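Long-range contacts in heterokaryon incompatibility protein S (Podospora anserina, PDB 2WVO), which mediates heterokaryon incompatibility, triggering a lethal reaction when it meets the prion form [het-s] of incompatible cells after vegetative cell fusion: residues A48-S53 with K130-R135; Q42-I47 with G205-A210. One frame throughout, in Å; residues are numbered along the deposited sequence.

Interaction 1. Residues A48-S53 with K130-R135; sequences AKVRLS and KDLVSR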
ATOM      1  N   ALA A  48      -7.824  -1.265 -15.492  1.00 43.57           N
ATOM      2  CA  ALA A  48      -6.715  -0.586 -14.816  1.00 43.34           C
ATOM      3  C   ALA A  48      -5.489  -0.541 -15.716  1.00 43.31           C
ATOM      4  O   ALA A  48      -4.809   0.484 -15.795  1.00 43.73           O
ATOM      5  CB  ALA A  48      -6.385  -1.281 -13.472  1.00 43.10           C
ATOM      6  N   LYS A  49      -5.229  -1.651 -16.404  1.00 43.01           N
ATOM      7  CA  LYS A  49      -4.169  -1.746 -17.407  1.00 42.91           C
ATOM      8  C   LYS A  49      -4.392  -0.803 -18.602  1.00 43.08           C
ATOM      9  O   LYS A  49      -3.475  -0.069 -19.003  1.00 42.86           O
ATOM     10  CB  LYS A  49      -4.047  -3.194 -17.885  1.00 42.66           C
ATOM     11  CG  LYS A  49      -2.806  -3.496 -18.704  1.00 43.71           C
ATOM     12  CD  LYS A  49      -2.893  -4.915 -19.254  1.00 45.12           C
ATOM     13  CE  LYS A  49      -1.589  -5.354 -19.883  1.00 46.03           C
ATOM     14  NZ  LYS A  49      -1.603  -6.819 -20.169  1.00 46.95           N
ATOM     15  N   VAL A  50      -5.599  -0.842 -19.173  1.00 42.88           N
ATOM     16  CA  VAL A  50      -5.976   0.020 -20.304  1.00 43.25           C
ATOM     17  C   VAL A  50      -5.792   1.500 -19.974  1.00 43.61           C
ATOM     18  O   VAL A  50      -5.328   2.287 -20.791  1.00 44.10           O
ATOM     19  CB  VAL A  50      -7.461  -0.226 -20.737  1.00 43.14           C
ATOM     20  CG1 VAL A  50      -7.975   0.914 -21.621  1.00 42.15           C
ATOM     21  CG2 VAL A  50      -7.605  -1.564 -21.437  1.00 42.48           C
ATOM     22  N   ARG A  51      -6.195   1.852 -18.764  1.00 44.18           N
ATOM     23  CA  ARG A  51      -6.077   3.177 -18.193  1.00 44.45           C
ATOM     24  C   ARG A  51      -4.616   3.666 -18.235  1.00 44.33           C
ATOM     25  O   ARG A  51      -4.309   4.771 -18.675  1.00 44.02           O
ATOM     26  CB  ARG A  51      -6.563   3.018 -16.757  1.00 45.12           C
ATOM     27  CG  ARG A  51      -6.948   4.238 -16.002  1.00 46.39           C
ATOM     28  CD  ARG A  51      -8.251   4.912 -16.443  1.00 44.35           C
ATOM     29  NE  ARG A  51      -7.984   6.334 -16.253  1.00 44.49           N
ATOM     30  CZ  ARG A  51      -8.080   6.967 -15.089  1.00 44.11           C
ATOM     31  NH1 ARG A  51      -8.523   6.336 -14.012  1.00 43.47           N
ATOM     32  NH2 ARG A  51      -7.757   8.247 -15.014  1.00 44.32           N
ATOM     33  N   LEU A  52      -3.721   2.813 -17.766  1.00 44.23           N
ATOM     34  CA  LEU A  52      -2.285   3.054 -17.783  1.00 44.65           C
ATOM     35  C   LEU A  52      -1.797   3.201 -19.234  1.00 43.88           C
ATOM     36  O   LEU A  52      -1.103   4.165 -19.564  1.00 43.73           O
ATOM     37  CB  LEU A  52      -1.595   1.895 -17.067  1.00 44.36           C
ATOM     38  CG  LEU A  52      -0.409   1.993 -16.105  1.00 46.58           C
ATOM     39  CD1 LEU A  52      -0.275   3.343 -15.372  1.00 45.94           C
ATOM     40  CD2 LEU A  52      -0.476   0.802 -15.116  1.00 45.47           C
ATOM     41  N   SER A  53      -2.198   2.268 -20.099  1.00 43.46           N
ATOM     42  CA  SER A  53      -1.827   2.313 -21.510  1.00 43.78           C
ATOM     43  C   SER A  53      -2.335   3.572 -22.212  1.00 43.36           C
ATOM     44  O   SER A  53      -1.637   4.128 -23.060  1.00 43.17           O
ATOM     45  CB  SER A  53      -2.290   1.056 -22.258  1.00 43.71           C
ATOM     46  OG  SER A  53      -3.637   1.176 -22.699  1.00 46.20           O
ATOM     47  N   LYS A 130      -7.231  -6.823 -23.617  1.00 64.15           N
ATOM     48  CA  LYS A 130      -5.841  -7.294 -23.723  1.00 64.62           C
ATOM     49  C   LYS A 130      -5.191  -6.861 -25.046  1.00 64.09           C
ATOM     50  O   LYS A 130      -4.103  -6.285 -25.036  1.00 63.88           O
ATOM     51  CB  LYS A 130      -5.741  -8.823 -23.538  1.00 64.46           C
ATOM     52  CG  LYS A 130      -5.234  -9.299 -22.152  1.00 66.30           C
ATOM     53  CD  LYS A 130      -4.888 -10.805 -22.170  1.00 66.04           C
ATOM     54  CE  LYS A 130      -3.586 -11.139 -21.432  1.00 68.80           C
ATOM     55  NZ  LYS A 130      -3.664 -11.126 -19.907  1.00 71.59           N
ATOM     56  N   ASP A 131      -5.866  -7.132 -26.171  1.00 63.76           N
ATOM     57  CA  ASP A 131      -5.366  -6.792 -27.522  1.00 63.49           C
ATOM     58  C   ASP A 131      -5.147  -5.294 -27.737  1.00 63.07           C
ATOM     59  O   ASP A 131      -4.167  -4.881 -28.354  1.00 62.74           O
ATOM     60  CB  ASP A 131      -6.307  -7.327 -28.610  1.00 63.60           C
ATOM     61  CG  ASP A 131      -6.275  -8.842 -28.727  1.00 64.52           C
ATOM     62  OD1 ASP A 131      -6.954  -9.377 -29.631  1.00 66.28           O
ATOM     63  OD2 ASP A 131      -5.583  -9.503 -27.921  1.00 65.18           O
ATOM     64  N   LEU A 132      -6.081  -4.501 -27.227  1.00 62.95           N
ATOM     65  CA  LEU A 132      -6.004  -3.045 -27.242  1.00 63.16           C
ATOM     66  C   LEU A 132      -4.701  -2.489 -26.628  1.00 62.94           C
ATOM     67  O   LEU A 132      -4.066  -1.618 -27.222  1.00 62.24           O
ATOM     68  CB  LEU A 132      -7.243  -2.489 -26.534  1.00 63.31           C
ATOM     69  CG  LEU A 132      -7.503  -1.023 -26.200  1.00 64.13           C
ATOM     70  CD1 LEU A 132      -7.589  -0.160 -27.462  1.00 64.77           C
ATOM     71  CD2 LEU A 132      -8.822  -0.972 -25.435  1.00 63.82           C
ATOM     72  N   VAL A 133      -4.295  -2.987 -25.455  1.00 62.93           N
ATOM     73  CA  VAL A 133      -3.022  -2.533 -24.866  1.00 62.97           C
ATOM     74  C   VAL A 133      -1.781  -3.141 -25.550  1.00 62.97           C
ATOM     75  O   VAL A 133      -0.755  -2.487 -25.639  1.00 62.49           O
ATOM     76  CB  VAL A 133      -2.954  -2.604 -23.292  1.00 63.35           C
ATOM     77  CG1 VAL A 133      -4.345  -2.559 -22.658  1.00 61.85           C
ATOM     78  CG2 VAL A 133      -2.167  -3.796 -22.818  1.00 63.42           C
ATOM     79  N   SER A 134      -1.896  -4.371 -26.053  1.00 63.40           N
ATOM     80  CA  SER A 134      -0.851  -4.975 -26.902  1.00 64.17           C
ATOM     81  C   SER A 134      -0.476  -4.118 -28.111  1.00 64.35           C
ATOM     82  O   SER A 134       0.706  -4.035 -28.465  1.00 64.24           O
ATOM     83  CB  SER A 134      -1.262  -6.368 -27.383  1.00 64.08           C
ATOM     84  OG  SER A 134      -1.096  -7.317 -26.347  1.00 65.57           O
ATOM     85  N   ARG A 135      -1.479  -3.503 -28.742  1.00 64.66           N
ATOM     86  CA  ARG A 135      -1.252  -2.578 -29.859  0.50 65.26           C
ATOM     87  C   ARG A 135      -0.457  -1.369 -29.377  1.00 65.42           C
ATOM     88  O   ARG A 135       0.555  -1.010 -29.963  1.00 65.77           O
ATOM     89  CB  ARG A 135      -2.579  -2.125 -30.497  0.50 65.20           C
ATOM     90  CG  ARG A 135      -2.454  -0.888 -31.410  0.50 65.36           C
ATOM     91  CD  ARG A 135      -3.667   0.026 -31.278  0.50 65.70           C
ATOM     92  NE  ARG A 135      -3.299   1.391 -30.890  0.50 65.35           N
ATOM     93  CZ  ARG A 135      -4.095   2.225 -30.220  0.50 65.32           C
ATOM     94  NH1 ARG A 135      -5.314   1.849 -29.850  0.50 65.75           N
ATOM     95  NH2 ARG A 135      -3.670   3.441 -29.907  0.50 64.95           N
TER
HETATM   96  O   HOH W   1      -3.347  -8.521 -18.931  1.00 51.29           O
HETATM   97  O   HOH W   2      -2.236  -6.929 -23.286  1.00 54.41           O
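V133 projects into the angle between K49, V50 and S53 where two helices of the HeLo domain, 38-59 and 120-136, pack side by side. The local axes run near-parallel, 23° between their N-to-C directions, with a closest approach of 9.6 Å. The apolar part rests on V50, L132 and V133. CG1 of V133 meets V50 CG2 at 3.6 Å, and L132 CD2 touches the same V50 methyl from another side, at 4.2 Å. The other methyl, V133 CG2, is pressed against K49 CE at 3.4 Å, tighter than usual carbon packing. K49 is extended throughout, its CG anti to the backbone N (chi1 -168°), which carries the aliphatic chain across V133 at roughly a right angle and its ammonium beyond the valine. Among the polar groups, S53 OG lies 3.8 Å from V133 CG1; it donates to V50 O in its own helix and is also hydrogen-bonded to R136 NH1, just past 130-135 on the facing helix. K49 NZ pairs with E26 in a salt bridge outside both segments, which probably eases the proximity of K130 NZ. Two waters complete the join: one accepts from both ammonium groups, while the second accepts from K49 NZ and donates to K130 O at 2.6 Å.

Interaction 2. Residues Q42-I47 with G205-A210; sequences QLRLDI and GGIDAA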
ATOM      1  N   GLN A  42     -11.737  -9.631 -13.206  1.00 45.08           N
ATOM      2  CA  GLN A  42     -10.755  -9.780 -14.277  1.00 45.08           C
ATOM      3  C   GLN A  42     -10.771  -8.563 -15.208  1.00 45.19           C
ATOM      4  O   GLN A  42      -9.715  -8.057 -15.626  1.00 45.60           O
ATOM      5  CB  GLN A  42     -11.007 -11.072 -15.066  1.00 44.75           C
ATOM      6  CG  GLN A  42     -10.043 -11.293 -16.224  1.00 45.01           C
ATOM      7  CD  GLN A  42      -8.593 -11.355 -15.779  1.00 46.00           C
ATOM      8  OE1 GLN A  42      -8.160 -12.341 -15.189  1.00 46.75           O
ATOM      9  NE2 GLN A  42      -7.838 -10.298 -16.060  1.00 45.95           N
ATOM     10  N   LEU A  43     -11.971  -8.083 -15.503  1.00 44.99           N
ATOM     11  CA  LEU A  43     -12.155  -6.918 -16.365  1.00 45.01           C
ATOM     12  C   LEU A  43     -11.728  -5.610 -15.706  1.00 44.89           C
ATOM     13  O   LEU A  43     -11.281  -4.693 -16.393  1.00 44.75           O
ATOM     14  CB  LEU A  43     -13.616  -6.816 -16.825  1.00 44.89           C
ATOM     15  CG  LEU A  43     -14.063  -7.819 -17.891  1.00 44.94           C
ATOM     16  CD1 LEU A  43     -15.583  -7.770 -18.057  1.00 45.50           C
ATOM     17  CD2 LEU A  43     -13.350  -7.564 -19.220  1.00 44.93           C
ATOM     18  N   ARG A  44     -11.888  -5.523 -14.387  1.00 44.82           N
ATOM     19  CA  ARG A  44     -11.427  -4.356 -13.624  1.00 45.15           C
ATOM     20  C   ARG A  44      -9.895  -4.256 -13.602  1.00 45.24           C
ATOM     21  O   ARG A  44      -9.339  -3.159 -13.591  1.00 45.59           O
ATOM     22  CB  ARG A  44     -11.991  -4.383 -12.205  1.00 45.22           C
ATOM     23  CG  ARG A  44     -13.431  -3.920 -12.130  1.00 45.20           C
ATOM     24  CD  ARG A  44     -14.043  -4.169 -10.770  1.00 45.04           C
ATOM     25  NE  ARG A  44     -13.665  -3.202  -9.736  1.00 43.97           N
ATOM     26  CZ  ARG A  44     -14.028  -1.916  -9.712  1.00 43.74           C
ATOM     27  NH1 ARG A  44     -14.745  -1.377 -10.699  1.00 39.76           N
ATOM     28  NH2 ARG A  44     -13.638  -1.149  -8.698  1.00 43.42           N
ATOM     29  N   LEU A  45      -9.232  -5.410 -13.607  1.00 45.54           N
ATOM     30  CA  LEU A  45      -7.780  -5.510 -13.773  1.00 46.10           C
ATOM     31  C   LEU A  45      -7.400  -5.063 -15.196  1.00 45.74           C
ATOM     32  O   LEU A  45      -6.519  -4.219 -15.384  1.00 45.44           O
ATOM     33  CB  LEU A  45      -7.355  -6.962 -13.531  1.00 46.27           C
ATOM     34  CG  LEU A  45      -6.300  -7.399 -12.508  1.00 48.26           C
ATOM     35  CD1 LEU A  45      -6.166  -6.495 -11.270  1.00 47.83           C
ATOM     36  CD2 LEU A  45      -6.585  -8.847 -12.081  1.00 46.23           C
ATOM     37  N   ASP A  46      -8.099  -5.623 -16.189  1.00 45.74           N
ATOM     38  CA  ASP A  46      -7.932  -5.243 -17.590  1.00 45.29           C
ATOM     39  C   ASP A  46      -8.135  -3.747 -17.788  1.00 44.75           C
ATOM     40  O   ASP A  46      -7.424  -3.127 -18.576  1.00 44.68           O
ATOM     41  CB  ASP A  46      -8.929  -5.984 -18.493  1.00 45.54           C
ATOM     42  CG  ASP A  46      -8.725  -7.488 -18.512  1.00 47.49           C
ATOM     43  OD1 ASP A  46      -9.654  -8.178 -19.000  1.00 49.69           O
ATOM     44  OD2 ASP A  46      -7.671  -7.997 -18.047  1.00 48.70           O
ATOM     45  N   ILE A  47      -9.124  -3.178 -17.100  1.00 44.14           N
ATOM     46  CA  ILE A  47      -9.434  -1.750 -17.254  1.00 43.97           C
ATOM     47  C   ILE A  47      -8.352  -0.846 -16.644  1.00 43.70           C
ATOM     48  O   ILE A  47      -8.022   0.205 -17.212  1.00 43.69           O
ATOM     49  CB  ILE A  47     -10.861  -1.405 -16.716  1.00 43.80           C
ATOM     50  CG1 ILE A  47     -11.923  -1.897 -17.699  1.00 42.76           C
ATOM     51  CG2 ILE A  47     -11.036   0.098 -16.483  1.00 43.88           C
ATOM     52  CD1 ILE A  47     -13.290  -2.091 -17.074  1.00 39.61           C
ATOM     53  N   GLY A 205     -17.037   1.238 -13.483  1.00 57.15           N
ATOM     54  CA  GLY A 205     -17.558   2.031 -12.369  1.00 56.58           C
ATOM     55  C   GLY A 205     -16.552   2.243 -11.246  1.00 56.64           C
ATOM     56  O   GLY A 205     -16.080   1.278 -10.635  1.00 56.59           O
ATOM     57  N   GLY A 206     -16.215   3.507 -10.986  1.00 56.37           N
ATOM     58  CA  GLY A 206     -15.276   3.870  -9.925  1.00 56.19           C
ATOM     59  C   GLY A 206     -13.805   3.894 -10.332  1.00 56.35           C
ATOM     60  O   GLY A 206     -12.959   4.382  -9.581  1.00 56.39           O
ATOM     61  N   ILE A 207     -13.485   3.378 -11.515  1.00 56.22           N
ATOM     62  CA  ILE A 207     -12.079   3.250 -11.912  1.00 56.29           C
ATOM     63  C   ILE A 207     -11.693   3.869 -13.267  1.00 56.78           C
ATOM     64  O   ILE A 207     -10.520   4.134 -13.522  1.00 56.47           O
ATOM     65  CB  ILE A 207     -11.570   1.775 -11.807  1.00 56.39           C
ATOM     66  CG1 ILE A 207     -12.342   0.842 -12.749  1.00 55.69           C
ATOM     67  CG2 ILE A 207     -11.592   1.297 -10.341  1.00 55.51           C
ATOM     68  CD1 ILE A 207     -11.706  -0.538 -12.910  1.00 56.11           C
ATOM     69  N   ASP A 208     -12.675   4.120 -14.122  1.00 57.08           N
ATOM     70  CA  ASP A 208     -12.408   4.686 -15.438  1.00 57.51           C
ATOM     71  C   ASP A 208     -13.664   5.442 -15.863  1.00 57.90           C
ATOM     72  O   ASP A 208     -14.535   4.890 -16.542  1.00 57.86           O
ATOM     73  CB  ASP A 208     -12.066   3.562 -16.431  1.00 57.39           C
ATOM     74  CG  ASP A 208     -11.480   4.069 -17.751  1.00 57.40           C
ATOM     75  OD1 ASP A 208     -11.522   5.296 -18.043  1.00 57.00           O
ATOM     76  OD2 ASP A 208     -10.965   3.210 -18.510  1.00 56.03           O
ATOM     77  N   ALA A 209     -13.764   6.697 -15.426  1.00 58.25           N
ATOM     78  CA  ALA A 209     -14.949   7.516 -15.692  1.00 58.72           C
ATOM     79  C   ALA A 209     -15.112   7.773 -17.191  1.00 59.16           C
ATOM     80  O   ALA A 209     -16.233   7.829 -17.689  1.00 58.91           O
ATOM     81  CB  ALA A 209     -14.896   8.827 -14.907  1.00 58.41           C
ATOM     82  N   ALA A 210     -13.983   7.893 -17.898  1.00 59.76           N
ATOM     83  CA  ALA A 210     -13.960   8.081 -19.353  1.00 60.45           C
ATOM     84  C   ALA A 210     -14.498   6.878 -20.134  1.00 61.12           C
ATOM     85  O   ALA A 210     -15.212   7.056 -21.116  1.00 61.71           O
ATOM     86  CB  ALA A 210     -12.553   8.456 -19.836  1.00 60.15           C
TER
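R44 and I47, one helical turn apart on helix 38-59, receive I207 and D208 from the turn that leads into helix 209-218. The polar link is one hydrogen bond: R44 NH1 donates to G205 O at 3.0 Å with an N-H...O angle of 162°. The oxygen sits at the edge of the guanidinium, in its plane, whereas the nitrogen is tilted 23° from the carbonyl plane. A bend at chi3 turns the end of R44 towards the glycine. Van der Waals contacts make up the rest. CD1 of I207 lies over one guanidinium face, displaced towards its rim, and also makes an apolar contact with I47 CG2 at 3.7 Å; its other branch, CG2, touches R44 NH2 at 3.6 Å. I47 CG2, anti to the backbone N, is directed at the turn and meets D208 CB at 3.6 Å as well, so one methyl packs against two consecutive residues. Beyond I207, V160 and D161 of helix 153-172 add further packing. The carboxylate of D208 is divided between two tasks: OD2 forms a salt bridge with R54, and OD1 accepts from M211 N, the side-chain N-cap of a helix start.

How the interactions relate
After helices 3-9 and 14-23 and strand 28-30 the chain enters helix 38-59, which supplies one side of both contacts: Q42-I47 to interaction 2, then A48-S53 to interaction 1. Helix 120-136 comes back to it and closes interaction 1, with the nearest ends 77 residues apart. The turn before helix 209-218 closes interaction 2, with the nearest ends 158 residues apart. The shorter closure therefore falls wholly within the longer one. Their centres lie 11 Å apart, and R51 joins them: its NH1 to I207 O distance is 3.0 Å, a probable hydrogen bond, while R51 CD packs on D208 CG. Helix 38-59 thus joins helix 120-136, from mid-chain, and the turn that starts helix 209-218.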